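Local coordinates for protein heat-inducible transcription repressor HrcA (Thermotoga maritima, PDB 1STZ) that probably represses the class I heat-shock operons grpE-dnaK-dnaJ and groELS as a DNA-binding negative regulator of transcription, at residues A[25-30]-A[77-82]; A[143-148]-A[198-203]; A[134-139]-A[305-310]; A[100-105]-A[317-322]. One frame throughout, in Å; residues are numbered along the deposited sequence.

From the N terminus, contact 1 closes first, packing helix 17-33 on strand 78-79, just ahead of helix 81-94, in what is probably the DNA-binding part. The other three contacts come later in the chain and nest. Contact 4 spans the longest loop, from 100-105 to 317-322 on helix 314-334. Inside it, contact 3 pairs strands 134-138 and 299-309 near the centre of the chain, and inside that loop contact 2 ties 143-148 to the start of helix 200-205. Contacts 3 and 4 touch where Leu306 meets Phe321. Asp81 and Lys310 form a salt bridge between contacts 1 and 3, whereas contact 2 lies remote, its centre about 49 Å from that of contact 1.

Contact 1 (A[25-30]-A[77-82]); sequences CIVREY and RIPTDK
Tyr30 presents one face of its ring to two consecutive residues, Ile78 and Pro79. The proline lies over the part of the ring nearer the helix: its CG is 3.4 Å from Tyr30 CD2, and its CD stands 3.6 Å from Tyr30 CG. Ile78 takes the outer part of the same face. Its CG2 sits 4.2 Å from the ring centroid of Tyr30 and 25° off the normal, a CH-pi contact displaced toward the hydroxyl end, with Tyr30 CZ as its nearest ring atom at 3.8 Å. The other branch of Ile78 runs past the rim, CG1 lying 3.9 Å from Tyr30 CE1. With CG opposite the backbone N (chi1 176°), the tyrosine ring extends from the helix far enough to span both residues.

The arrangement is consistent with a winged helix domain, as expected of the N-terminal DNA-binding part of HrcA: helix 17-33 packs against strand 78-79, which pairs with strand 68-69 through Ile78 and Tyr69, probably as the wing. One turn back along the helix, Val27 meets the flank of the proline ring: its CG2 is 3.8 Å from Pro79 CB, the two side chains meeting at a slant. Leu84 of helix 81-94 touches both Val27 and Pro79. Ile26 approaches more loosely, CG2 lying 4.5 Å from Pro79 CD, and its side chain also meets Met59 and Leu62 of helix 52-64. No hydrogen bond joins the two segments, so apolar surfaces carry the contact. Just beyond it, Thr80 N-caps helix 81-94, its OG1 accepting from Gly83 N.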
loop_
_atom_site.group_PDB
_atom_site.type_symbol
_atom_site.label_atom_id
_atom_site.label_comp_id
_atom_site.label_asym_id
_atom_site.label_seq_id
_atom_site.Cartn_x
_atom_site.Cartn_y
_atom_site.Cartn_z
ATOM N N CYS A 25 17.045 27.074 9.254
ATOM C CA CYS A 25 15.776 27.111 9.987
ATOM C C CYS A 25 14.729 27.960 9.272
ATOM O O CYS A 25 13.573 27.564 9.202
ATOM C CB CYS A 25 15.968 27.598 11.422
ATOM S SG CYS A 25 16.590 26.285 12.489
ATOM N N ILE A 26 15.144 29.112 8.748
ATOM C CA ILE A 26 14.256 30.004 8.013
ATOM C C ILE A 26 13.594 29.263 6.850
ATOM O O ILE A 26 12.378 29.289 6.712
ATOM C CB ILE A 26 15.039 31.250 7.495
ATOM C CG1 ILE A 26 15.336 32.208 8.651
ATOM C CG2 ILE A 26 14.274 31.985 6.390
ATOM C CD1 ILE A 26 16.499 33.140 8.406
ATOM N N VAL A 27 14.404 28.601 6.029
ATOM C CA VAL A 27 13.911 27.874 4.863
ATOM C C VAL A 27 12.998 26.730 5.273
ATOM O O VAL A 27 11.942 26.540 4.690
ATOM C CB VAL A 27 15.066 27.325 3.995
ATOM C CG1 VAL A 27 14.519 26.548 2.820
ATOM C CG2 VAL A 27 15.930 28.466 3.473
ATOM N N ARG A 28 13.386 25.988 6.300
ATOM C CA ARG A 28 12.581 24.886 6.799
ATOM C C ARG A 28 11.243 25.399 7.321
ATOM O O ARG A 28 10.192 24.823 7.052
ATOM C CB ARG A 28 13.335 24.173 7.930
ATOM C CG ARG A 28 12.704 22.883 8.389
ATOM C CD ARG A 28 13.165 22.446 9.764
ATOM N NE ARG A 28 14.346 21.578 9.720
ATOM C CZ ARG A 28 14.334 20.297 9.342
ATOM N NH1 ARG A 28 13.203 19.721 8.937
ATOM N NH2 ARG A 28 15.462 19.583 9.355
ATOM N N GLU A 29 11.289 26.490 8.075
ATOM C CA GLU A 29 10.076 27.119 8.571
ATOM C C GLU A 29 9.216 27.679 7.436
ATOM O O GLU A 29 8.002 27.610 7.502
ATOM C CB GLU A 29 10.415 28.221 9.582
ATOM C CG GLU A 29 9.211 28.888 10.233
ATOM C CD GLU A 29 8.328 27.931 11.013
ATOM O OE1 GLU A 29 7.193 28.320 11.358
ATOM O OE2 GLU A 29 8.762 26.790 11.280
ATOM N N TYR A 30 9.838 28.203 6.387
ATOM C CA TYR A 30 9.076 28.802 5.284
ATOM C C TYR A 30 8.327 27.740 4.481
ATOM O O TYR A 30 7.177 27.938 4.101
ATOM C CB TYR A 30 9.993 29.583 4.351
ATOM C CG TYR A 30 9.298 30.153 3.136
ATOM C CD1 TYR A 30 8.322 31.132 3.262
ATOM C CD2 TYR A 30 9.628 29.715 1.859
ATOM C CE1 TYR A 30 7.679 31.665 2.140
ATOM C CE2 TYR A 30 9.004 30.238 0.741
ATOM C CZ TYR A 30 8.028 31.202 0.886
ATOM O OH TYR A 30 7.424 31.698 -0.235
ATOM N N ARG A 77 11.375 37.246 6.740
ATOM C CA ARG A 77 12.125 37.112 5.508
ATOM C C ARG A 77 11.719 35.840 4.778
ATOM O O ARG A 77 11.139 34.928 5.359
ATOM C CB ARG A 77 13.624 37.117 5.812
ATOM C CG ARG A 77 14.124 38.415 6.494
ATOM C CD ARG A 77 13.918 39.657 5.631
ATOM N NE ARG A 77 14.526 40.886 6.143
ATOM C CZ ARG A 77 13.925 41.762 6.949
ATOM N NH1 ARG A 77 12.693 41.548 7.403
ATOM N NH2 ARG A 77 14.572 42.867 7.318
ATOM N N ILE A 78 12.032 35.786 3.493
ATOM C CA ILE A 78 11.647 34.659 2.640
ATOM C C ILE A 78 12.886 34.211 1.869
ATOM O O ILE A 78 13.634 35.055 1.380
ATOM C CB ILE A 78 10.536 35.120 1.658
ATOM C CG1 ILE A 78 9.207 35.252 2.394
ATOM C CG2 ILE A 78 10.372 34.148 0.492
ATOM C CD1 ILE A 78 8.069 35.793 1.522
ATOM N N PRO A 79 13.119 32.916 1.745
ATOM C CA PRO A 79 14.272 32.454 0.962
ATOM C C PRO A 79 14.214 32.859 -0.516
ATOM O O PRO A 79 13.158 32.871 -1.098
ATOM C CB PRO A 79 14.214 30.922 1.092
ATOM C CG PRO A 79 12.861 30.604 1.602
ATOM C CD PRO A 79 12.376 31.791 2.343
ATOM N N THR A 80 15.360 33.231 -1.070
ATOM C CA THR A 80 15.525 33.351 -2.510
ATOM C C THR A 80 15.786 31.994 -3.098
ATOM O O THR A 80 15.872 31.015 -2.373
ATOM C CB THR A 80 16.710 34.278 -2.822
ATOM O OG1 THR A 80 17.910 33.682 -2.343
ATOM C CG2 THR A 80 16.592 35.615 -2.073
ATOM N N ASP A 81 15.921 31.918 -4.414
ATOM C CA ASP A 81 16.318 30.658 -5.062
ATOM C C ASP A 81 17.681 30.199 -4.557
ATOM O O ASP A 81 17.929 29.007 -4.433
ATOM C CB ASP A 81 16.340 30.791 -6.585
ATOM C CG ASP A 81 14.952 30.946 -7.176
ATOM O OD1 ASP A 81 13.966 30.672 -6.454
ATOM O OD2 ASP A 81 14.738 31.350 -8.337
ATOM N N LYS A 82 18.559 31.149 -4.245
ATOM C CA LYS A 82 19.863 30.822 -3.687
ATOM C C LYS A 82 19.721 30.174 -2.304
ATOM O O LYS A 82 20.387 29.199 -1.991
ATOM C CB LYS A 82 20.743 32.068 -3.627
ATOM C CG LYS A 82 22.183 31.766 -3.317
ATOM C CD LYS A 82 22.942 33.037 -3.081
ATOM C CE LYS A 82 24.426 32.793 -2.937
ATOM N NZ LYS A 82 25.108 34.075 -2.600
#

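Contact 2 (A[143-148]-A[198-203]); sequences RDLKIL and RTVGEV
Ile147 N gives a nearly straight hydrogen bond to Arg198 O (2.8 Å, 175°), and Val200 N, at the start of helix 200-205, gives another to Leu145 O (3.0 Å). Leu145 O also receives a CA-H contact from Thr199, whose backbone is bridged to that of Lys146 in a single beta bridge. Thr199 OG1 works twice: it donates to Arg143 O at 3.2 Å, coming from above the carbonyl plane, and accepts from Glu202 N at 3.1 Å. A valine in place of Thr199 would probably leave Glu202 N without its cap and take the hydroxyl donor from Arg143 O. Glu202 OE1 has two donors on opposite faces of its carboxylate, Thr199 N at 3.1 Å and Arg198 NE at 3.0 Å. Arg198 and Glu202 form a side-on salt bridge, NE to OE1 and NH2 to OE2. Apolar contacts accompany these bonds: Leu145 CD1 and Ile147 CG1 each lie 4.1 Å from Val200 CG2, and Ile147 CD1 meets Val203. At Gly201 the backbones run close, its CA being 4.3 Å from Arg143 CA. The reciprocal bonds of Thr199 and Glu202 make a capping box, which closes the N-terminal end of helix 200-205 against the loop before strand 149-154.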
loop_
_atom_site.group_PDB
_atom_site.type_symbol
_atom_site.label_atom_id
_atom_site.label_comp_id
_atom_site.label_asym_id
_atom_site.label_seq_id
_atom_site.Cartn_x
_atom_site.Cartn_y
_atom_site.Cartn_z
ATOM N N ARG A 143 10.894 3.835 -31.720
ATOM C CA ARG A 143 11.776 3.761 -32.884
ATOM C C ARG A 143 12.577 2.454 -33.002
ATOM O O ARG A 143 12.735 1.937 -34.099
ATOM C CB ARG A 143 12.723 4.968 -32.881
ATOM C CG ARG A 143 13.865 4.899 -33.879
ATOM C CD ARG A 143 14.822 6.066 -33.732
ATOM N NE ARG A 143 16.215 5.661 -33.912
ATOM C CZ ARG A 143 17.267 6.352 -33.470
ATOM N NH1 ARG A 143 17.102 7.504 -32.807
ATOM N NH2 ARG A 143 18.498 5.891 -33.700
ATOM N N ASP A 144 13.069 1.925 -31.882
ATOM C CA ASP A 144 13.882 0.690 -31.884
ATOM C C ASP A 144 13.276 -0.397 -30.975
ATOM O O ASP A 144 13.984 -1.303 -30.521
ATOM C CB ASP A 144 15.344 0.986 -31.489
ATOM C CG ASP A 144 15.560 1.012 -29.965
ATOM O OD1 ASP A 144 14.888 1.827 -29.271
ATOM O OD2 ASP A 144 16.376 0.230 -29.392
ATOM N N LEU A 145 11.969 -0.302 -30.729
ATOM C CA LEU A 145 11.245 -1.290 -29.936
ATOM C C LEU A 145 10.879 -2.442 -30.867
ATOM O O LEU A 145 9.813 -2.428 -31.487
ATOM C CB LEU A 145 9.973 -0.661 -29.356
ATOM C CG LEU A 145 9.677 -0.659 -27.855
ATOM C CD1 LEU A 145 8.185 -0.442 -27.609
ATOM C CD2 LEU A 145 10.139 -1.926 -27.186
ATOM N N LYS A 146 11.754 -3.434 -30.981
ATOM C CA LYS A 146 11.468 -4.592 -31.821
ATOM C C LYS A 146 10.277 -5.408 -31.282
ATOM O O LYS A 146 10.179 -5.656 -30.088
ATOM C CB LYS A 146 12.703 -5.487 -31.929
ATOM C CG LYS A 146 13.808 -4.917 -32.799
ATOM C CD LYS A 146 14.615 -6.039 -33.445
ATOM C CE LYS A 146 15.478 -5.550 -34.615
ATOM N NZ LYS A 146 16.130 -6.720 -35.285
ATOM N N ILE A 147 9.372 -5.798 -32.171
ATOM C CA ILE A 147 8.332 -6.764 -31.853
ATOM C C ILE A 147 8.949 -8.172 -31.927
ATOM O O ILE A 147 9.322 -8.641 -33.004
ATOM C CB ILE A 147 7.153 -6.645 -32.844
ATOM C CG1 ILE A 147 6.485 -5.271 -32.742
ATOM C CG2 ILE A 147 6.133 -7.777 -32.606
ATOM C CD1 ILE A 147 5.610 -4.916 -33.940
ATOM N N LEU A 148 9.066 -8.835 -30.785
ATOM C CA LEU A 148 9.695 -10.164 -30.702
ATOM C C LEU A 148 8.716 -11.286 -31.023
ATOM O O LEU A 148 9.125 -12.374 -31.416
ATOM C CB LEU A 148 10.271 -10.394 -29.300
ATOM C CG LEU A 148 11.227 -9.317 -28.775
ATOM C CD1 LEU A 148 11.591 -9.569 -27.334
ATOM C CD2 LEU A 148 12.490 -9.240 -29.623
ATOM N N ARG A 198 10.361 -6.375 -36.785
ATOM C CA ARG A 198 10.046 -4.990 -37.113
ATOM C C ARG A 198 9.782 -4.250 -35.828
ATOM O O ARG A 198 9.417 -4.863 -34.834
ATOM C CB ARG A 198 8.828 -4.945 -38.019
ATOM C CG ARG A 198 8.933 -5.949 -39.136
ATOM C CD ARG A 198 8.784 -5.413 -40.516
ATOM N NE ARG A 198 9.532 -4.190 -40.794
ATOM C CZ ARG A 198 9.614 -3.667 -42.008
ATOM N NH1 ARG A 198 9.030 -4.277 -43.028
ATOM N NH2 ARG A 198 10.289 -2.548 -42.218
ATOM N N THR A 199 9.970 -2.937 -35.830
ATOM C CA THR A 199 9.754 -2.142 -34.619
ATOM C C THR A 199 8.352 -1.537 -34.564
ATOM O O THR A 199 7.672 -1.469 -35.562
ATOM C CB THR A 199 10.829 -1.047 -34.461
ATOM O OG1 THR A 199 10.638 -0.015 -35.430
ATOM C CG2 THR A 199 12.226 -1.594 -34.766
ATOM N N VAL A 200 7.922 -1.136 -33.373
ATOM C CA VAL A 200 6.640 -0.473 -33.190
ATOM C C VAL A 200 6.673 0.848 -33.962
ATOM O O VAL A 200 5.679 1.239 -34.543
ATOM C CB VAL A 200 6.331 -0.229 -31.705
ATOM C CG1 VAL A 200 5.049 0.593 -31.526
ATOM C CG2 VAL A 200 6.200 -1.564 -30.960
ATOM N N GLY A 201 7.829 1.504 -33.984
ATOM C CA GLY A 201 8.027 2.738 -34.750
ATOM C C GLY A 201 7.787 2.560 -36.238
ATOM O O GLY A 201 7.227 3.423 -36.897
ATOM N N GLU A 202 8.191 1.421 -36.775
ATOM C CA GLU A 202 7.925 1.118 -38.173
ATOM C C GLU A 202 6.434 0.968 -38.470
ATOM O O GLU A 202 5.967 1.435 -39.514
ATOM C CB GLU A 202 8.682 -0.134 -38.597
ATOM C CG GLU A 202 10.173 0.115 -38.746
ATOM C CD GLU A 202 10.925 -1.112 -39.228
ATOM O OE1 GLU A 202 10.596 -2.237 -38.781
ATOM O OE2 GLU A 202 11.850 -0.944 -40.052
ATOM N N VAL A 203 5.703 0.318 -37.556
ATOM C CA VAL A 203 4.243 0.173 -37.673
ATOM C C VAL A 203 3.542 1.551 -37.619
ATOM O O VAL A 203 2.659 1.833 -38.423
ATOM C CB VAL A 203 3.657 -0.785 -36.577
ATOM C CG1 VAL A 203 2.146 -0.908 -36.723
ATOM C CG2 VAL A 203 4.297 -2.171 -36.665
#

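Contact 3 (A[134-139]-A[305-310]); sequences YVLIER and YLFTSK
Tyr134 O is held by Phe307 N in a straight hydrogen bond of 2.8 Å, with a longer CA-H contact from Leu306 beside it. Tyr134 N returns the bond to Phe307 O at 2.9 Å, so this pair is hydrogen-bonded in both directions. Two residues along, Leu136 and Tyr305 repeat the pattern, Tyr305 N reaching Leu136 O at 2.8 Å. Between them Val135 and Leu306 form the non-hydrogen-bonded pair, where Val135 CA leans toward Tyr305 O at 3.3 Å.

The side chains alternate between two faces. On the face of Tyr134, Leu136, Tyr305 and Phe307, the rings of Tyr134 and Phe307 lie alongside each other and point the same way, CD1 of Phe307 coming to the edge of the tyrosine ring, 4.2 Å from Tyr134 CD1. Tyr134 has CG opposite its backbone N (chi1 -178°) and Phe307 has CG opposite its carbonyl carbon, and these different first torsions still leave the rings side by side with their CD1 atoms meeting. Leu136 CD1 stands 4.3 Å from Phe307 CE1, and the hydroxyl of Tyr305 bonds to Leu263 O. On the other face Val135 CG2 meets Leu306 CD2 at 4.0 Å, where Val135 packs on Leu127 and Ala128, and Leu306 on Thr131, of helix 116-131.

The strands run antiparallel at 165°. Strand 134-138 is flanked by 231-234, and strand 299-309 by 287-296, which places this pair at the heart of a five-stranded sheet of order 2-1-5-4-3. With helices packed against it, this sheet is consistent with the GAF-like fold of the HrcA C-terminal domain.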
loop_
_atom_site.group_PDB
_atom_site.type_symbol
_atom_site.label_atom_id
_atom_site.label_comp_id
_atom_site.label_asym_id
_atom_site.label_seq_id
_atom_site.Cartn_x
_atom_site.Cartn_y
_atom_site.Cartn_z
ATOM N N TYR A 134 3.622 17.050 -9.993
ATOM C CA TYR A 134 3.222 16.672 -11.339
ATOM C C TYR A 134 4.374 15.897 -11.948
ATOM O O TYR A 134 5.476 16.412 -12.010
ATOM C CB TYR A 134 3.000 17.923 -12.187
ATOM C CG TYR A 134 2.535 17.695 -13.621
ATOM C CD1 TYR A 134 3.303 18.106 -14.698
ATOM C CD2 TYR A 134 1.313 17.119 -13.889
ATOM C CE1 TYR A 134 2.855 17.940 -16.020
ATOM C CE2 TYR A 134 0.863 16.941 -15.203
ATOM C CZ TYR A 134 1.649 17.348 -16.256
ATOM O OH TYR A 134 1.218 17.169 -17.550
ATOM N N VAL A 135 4.104 14.683 -12.403
ATOM C CA VAL A 135 5.113 13.795 -12.960
ATOM C C VAL A 135 4.947 13.559 -14.458
ATOM O O VAL A 135 3.837 13.335 -14.938
ATOM C CB VAL A 135 5.089 12.455 -12.222
ATOM C CG1 VAL A 135 6.022 11.432 -12.875
ATOM C CG2 VAL A 135 5.453 12.672 -10.779
ATOM N N LEU A 136 6.054 13.652 -15.192
ATOM C CA LEU A 136 6.138 13.167 -16.569
ATOM C C LEU A 136 7.155 12.047 -16.604
ATOM O O LEU A 136 8.263 12.216 -16.103
ATOM C CB LEU A 136 6.591 14.262 -17.524
ATOM C CG LEU A 136 5.698 15.476 -17.691
ATOM C CD1 LEU A 136 6.335 16.387 -18.711
ATOM C CD2 LEU A 136 4.262 15.146 -18.105
ATOM N N ILE A 137 6.770 10.897 -17.149
ATOM C CA ILE A 137 7.695 9.807 -17.434
ATOM C C ILE A 137 7.727 9.582 -18.943
ATOM O O ILE A 137 6.707 9.275 -19.548
ATOM C CB ILE A 137 7.263 8.509 -16.746
ATOM C CG1 ILE A 137 7.143 8.723 -15.230
ATOM C CG2 ILE A 137 8.259 7.380 -17.052
ATOM C CD1 ILE A 137 6.844 7.482 -14.454
ATOM N N GLU A 138 8.906 9.721 -19.532
ATOM C CA GLU A 138 9.133 9.380 -20.915
ATOM C C GLU A 138 9.018 7.847 -21.124
ATOM O O GLU A 138 9.778 7.090 -20.524
ATOM C CB GLU A 138 10.507 9.886 -21.328
ATOM C CG GLU A 138 10.708 10.010 -22.820
ATOM C CD GLU A 138 12.084 10.519 -23.199
ATOM O OE1 GLU A 138 13.045 10.397 -22.394
ATOM O OE2 GLU A 138 12.219 11.028 -24.334
ATOM N N ARG A 139 8.058 7.415 -21.952
ATOM C CA ARG A 139 7.898 6.016 -22.355
ATOM C C ARG A 139 9.086 5.563 -23.217
ATOM O O ARG A 139 9.735 6.372 -23.864
ATOM C CB ARG A 139 6.588 5.820 -23.150
ATOM C CG ARG A 139 5.331 6.156 -22.380
ATOM C CD ARG A 139 4.029 5.859 -23.123
ATOM N NE ARG A 139 2.883 5.828 -22.213
ATOM C CZ ARG A 139 2.033 6.827 -21.971
ATOM N NH1 ARG A 139 2.157 8.023 -22.538
ATOM N NH2 ARG A 139 1.032 6.628 -21.124
ATOM N N TYR A 305 10.524 13.313 -14.826
ATOM C CA TYR A 305 10.461 14.683 -14.327
ATOM C C TYR A 305 9.399 14.803 -13.246
ATOM O O TYR A 305 8.286 14.329 -13.424
ATOM C CB TYR A 305 10.116 15.648 -15.452
ATOM C CG TYR A 305 11.069 15.588 -16.611
ATOM C CD1 TYR A 305 10.890 14.668 -17.624
ATOM C CD2 TYR A 305 12.147 16.459 -16.696
ATOM C CE1 TYR A 305 11.765 14.612 -18.699
ATOM C CE2 TYR A 305 13.025 16.403 -17.753
ATOM C CZ TYR A 305 12.829 15.481 -18.757
ATOM O OH TYR A 305 13.689 15.440 -19.836
ATOM N N LEU A 306 9.770 15.417 -12.122
ATOM C CA LEU A 306 8.846 15.802 -11.056
ATOM C C LEU A 306 8.840 17.335 -10.915
ATOM O O LEU A 306 9.855 17.944 -10.554
ATOM C CB LEU A 306 9.348 15.214 -9.741
ATOM C CG LEU A 306 8.445 15.003 -8.528
ATOM C CD1 LEU A 306 9.136 15.423 -7.263
ATOM C CD2 LEU A 306 7.059 15.585 -8.624
ATOM N N PHE A 307 7.700 17.943 -11.145
ATOM C CA PHE A 307 7.526 19.373 -10.994
ATOM C C PHE A 307 6.687 19.624 -9.756
ATOM O O PHE A 307 5.637 19.031 -9.593
ATOM C CB PHE A 307 6.809 19.969 -12.204
ATOM C CG PHE A 307 7.586 19.887 -13.473
ATOM C CD1 PHE A 307 7.400 18.826 -14.344
ATOM C CD2 PHE A 307 8.464 20.895 -13.825
ATOM C CE1 PHE A 307 8.111 18.763 -15.551
ATOM C CE2 PHE A 307 9.170 20.829 -14.998
ATOM C CZ PHE A 307 8.993 19.748 -15.866
ATOM N N THR A 308 7.159 20.513 -8.888
ATOM C CA THR A 308 6.381 20.987 -7.753
ATOM C C THR A 308 6.563 22.469 -7.663
ATOM O O THR A 308 7.407 23.033 -8.339
ATOM C CB THR A 308 6.899 20.358 -6.426
ATOM O OG1 THR A 308 8.287 20.676 -6.238
ATOM C CG2 THR A 308 6.864 18.824 -6.466
ATOM N N SER A 309 5.805 23.112 -6.797
ATOM C CA SER A 309 6.239 24.397 -6.281
ATOM C C SER A 309 7.664 24.281 -5.712
ATOM O O SER A 309 8.049 23.239 -5.165
ATOM C CB SER A 309 5.314 24.879 -5.181
ATOM O OG SER A 309 5.822 26.074 -4.630
ATOM N N LYS A 310 8.438 25.350 -5.837
ATOM C CA LYS A 310 9.764 25.409 -5.204
ATOM C C LYS A 310 9.676 25.549 -3.694
ATOM O O LYS A 310 10.681 25.389 -3.011
ATOM C CB LYS A 310 10.637 26.526 -5.802
ATOM C CG LYS A 310 10.167 27.935 -5.601
ATOM C CD LYS A 310 11.135 28.893 -6.298
ATOM C CE LYS A 310 10.613 30.337 -6.338
ATOM N NZ LYS A 310 11.543 31.181 -7.145
#

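Contact 4 (A[100-105]-A[317-322])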
loop_
_atom_site.group_PDB
_atom_site.type_symbol
_atom_site.label_atom_id
_atom_site.label_comp_id
_atom_site.label_asym_id
_atom_site.label_seq_id
_atom_site.Cartn_x
_atom_site.Cartn_y
_atom_site.Cartn_z
ATOM N N GLU A 100 17.292 5.780 4.880
ATOM C CA GLU A 100 15.982 6.230 4.410
ATOM C C GLU A 100 14.940 5.813 5.437
ATOM O O GLU A 100 14.629 6.577 6.345
ATOM C CB GLU A 100 15.656 5.658 3.019
ATOM C CG GLU A 100 14.254 5.985 2.512
ATOM C CD GLU A 100 13.705 4.972 1.512
ATOM O OE1 GLU A 100 13.114 3.950 1.931
ATOM O OE2 GLU A 100 13.855 5.214 0.297
ATOM N N ALA A 101 14.446 4.580 5.312
ATOM C CA ALA A 101 13.242 4.148 6.002
ATOM C C ALA A 101 12.092 5.088 5.658
ATOM O O ALA A 101 11.725 5.962 6.455
ATOM C CB ALA A 101 13.477 4.090 7.497
ATOM N N ASP A 102 11.553 4.918 4.448
ATOM C CA ASP A 102 10.326 5.589 4.024
ATOM C C ASP A 102 9.301 4.520 3.639
ATOM O O ASP A 102 9.282 4.029 2.516
ATOM C CB ASP A 102 10.600 6.535 2.865
ATOM C CG ASP A 102 9.351 7.243 2.367
ATOM O OD1 ASP A 102 8.218 6.809 2.653
ATOM O OD2 ASP A 102 9.416 8.255 1.646
ATOM N N LEU A 103 8.445 4.202 4.599
ATOM C CA LEU A 103 7.520 3.094 4.510
ATOM C C LEU A 103 6.632 3.219 3.274
ATOM O O LEU A 103 6.425 2.247 2.540
ATOM C CB LEU A 103 6.644 3.058 5.779
ATOM C CG LEU A 103 6.456 1.809 6.640
ATOM C CD1 LEU A 103 5.023 1.355 6.585
ATOM C CD2 LEU A 103 7.382 0.653 6.293
ATOM N N ALA A 104 6.119 4.427 3.048
ATOM C CA ALA A 104 5.156 4.655 1.982
ATOM C C ALA A 104 5.731 4.310 0.611
ATOM O O ALA A 104 5.099 3.607 -0.179
ATOM C CB ALA A 104 4.675 6.086 2.007
ATOM N N VAL A 105 6.932 4.804 0.334
ATOM C CA VAL A 105 7.539 4.592 -0.970
ATOM C C VAL A 105 7.980 3.123 -1.150
ATOM O O VAL A 105 7.953 2.612 -2.258
ATOM C CB VAL A 105 8.690 5.578 -1.256
ATOM C CG1 VAL A 105 9.995 5.157 -0.590
ATOM C CG2 VAL A 105 8.862 5.713 -2.743
ATOM N N ASN A 317 11.100 14.804 -1.370
ATOM C CA ASN A 317 10.983 14.670 -2.823
ATOM C C ASN A 317 12.177 13.938 -3.440
ATOM O O ASN A 317 12.008 13.132 -4.359
ATOM C CB ASN A 317 10.814 16.030 -3.511
ATOM C CG ASN A 317 9.522 16.723 -3.146
ATOM O OD1 ASN A 317 8.662 16.166 -2.473
ATOM N ND2 ASN A 317 9.391 17.961 -3.578
ATOM N N HIS A 318 13.371 14.253 -2.950
ATOM C CA HIS A 318 14.604 13.604 -3.389
ATOM C C HIS A 318 14.562 12.128 -3.071
ATOM O O HIS A 318 14.868 11.290 -3.917
ATOM C CB HIS A 318 15.849 14.200 -2.726
ATOM C CG HIS A 318 17.113 13.545 -3.173
ATOM N ND1 HIS A 318 17.769 12.603 -2.414
ATOM C CD2 HIS A 318 17.819 13.662 -4.326
ATOM C CE1 HIS A 318 18.821 12.164 -3.081
ATOM N NE2 HIS A 318 18.880 12.794 -4.241
ATOM N N ARG A 319 14.183 11.809 -1.845
ATOM C CA ARG A 319 14.141 10.429 -1.393
ATOM C C ARG A 319 13.164 9.584 -2.213
ATOM O O ARG A 319 13.496 8.480 -2.613
ATOM C CB ARG A 319 13.742 10.410 0.066
ATOM C CG ARG A 319 13.571 9.052 0.698
ATOM C CD ARG A 319 12.546 9.076 1.817
ATOM N NE ARG A 319 12.784 10.226 2.662
ATOM C CZ ARG A 319 11.866 10.985 3.249
ATOM N NH1 ARG A 319 10.569 10.737 3.160
ATOM N NH2 ARG A 319 12.274 12.013 3.967
ATOM N N VAL A 320 11.963 10.100 -2.415
ATOM C CA VAL A 320 10.920 9.392 -3.120
ATOM C C VAL A 320 11.290 9.223 -4.600
ATOM O O VAL A 320 11.064 8.164 -5.163
ATOM C CB VAL A 320 9.563 10.111 -2.993
ATOM C CG1 VAL A 320 8.533 9.496 -3.895
ATOM C CG2 VAL A 320 9.072 10.044 -1.587
ATOM N N PHE A 321 11.906 10.246 -5.188
ATOM C CA PHE A 321 12.221 10.280 -6.615
ATOM C C PHE A 321 13.306 9.292 -6.886
ATOM O O PHE A 321 13.174 8.451 -7.753
ATOM C CB PHE A 321 12.647 11.678 -7.012
ATOM C CG PHE A 321 12.827 11.899 -8.498
ATOM C CD1 PHE A 321 11.774 12.347 -9.264
ATOM C CD2 PHE A 321 14.079 11.776 -9.091
ATOM C CE1 PHE A 321 11.938 12.626 -10.610
ATOM C CE2 PHE A 321 14.261 12.051 -10.446
ATOM C CZ PHE A 321 13.189 12.457 -11.209
ATOM N N GLU A 322 14.363 9.355 -6.094
ATOM C CA GLU A 322 15.448 8.412 -6.215
ATOM C C GLU A 322 15.020 6.928 -6.030
ATOM O O GLU A 322 15.443 6.063 -6.797
ATOM C CB GLU A 322 16.568 8.767 -5.237
ATOM C CG GLU A 322 17.777 7.877 -5.433
ATOM C CD GLU A 322 18.961 8.207 -4.538
ATOM O OE1 GLU A 322 18.769 8.507 -3.334
ATOM O OE2 GLU A 322 20.103 8.111 -5.045
HETATM O O HOH W 1 15.390 6.794 -1.615
#
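Arg319 carries CG opposite its backbone N (chi1 177°) and then bends about the CG-CD bond (chi3 -46°), which turns its guanidinium edge to Asp102. Asp102, its own CG likewise opposite the backbone N, offers OD2, and Arg319 NH1 meets it at 3.1 Å in a straight salt bridge. The oxygen lies in the guanidinium plane but is approached from above the carboxylate, the two planes being 71° apart. Arg319 CD also presses on Asp102 CB at 3.4 Å, while Glu100 CG lies 3.6 Å from Arg319 CD, packing on the aliphatic part of the arginine.

The contact lies at a subunit interface: Arg319 NH1 also bridges to Glu180, and Ala101 O bonds to Gln179 NE2, both of the second subunit. That glutamate comes close to Asp102, so the arginine probably offsets two like charges. A leucine in place of Arg319 would probably leave these carboxylates without their shared cation. Glu100 OE1 accepts from Asp102 N at 3.1 Å, and a water links Glu100 OE2 to Arg319 O. Asp102 is the N-cap of the short helix 103-106, its OD1 accepting a weak hydrogen bond from Val105 N.

Val105 CG2 lies 4.0 Å from Val320 CG1, the two side chains passing in opposite senses. The 100-105 segment packs on helix 314-334 at Arg319 and Val320, Val105 touching Leu130 and Val320 touching Leu127 of helix 116-131, while Phe321 turns to Val304 and Leu306 of strand 299-309.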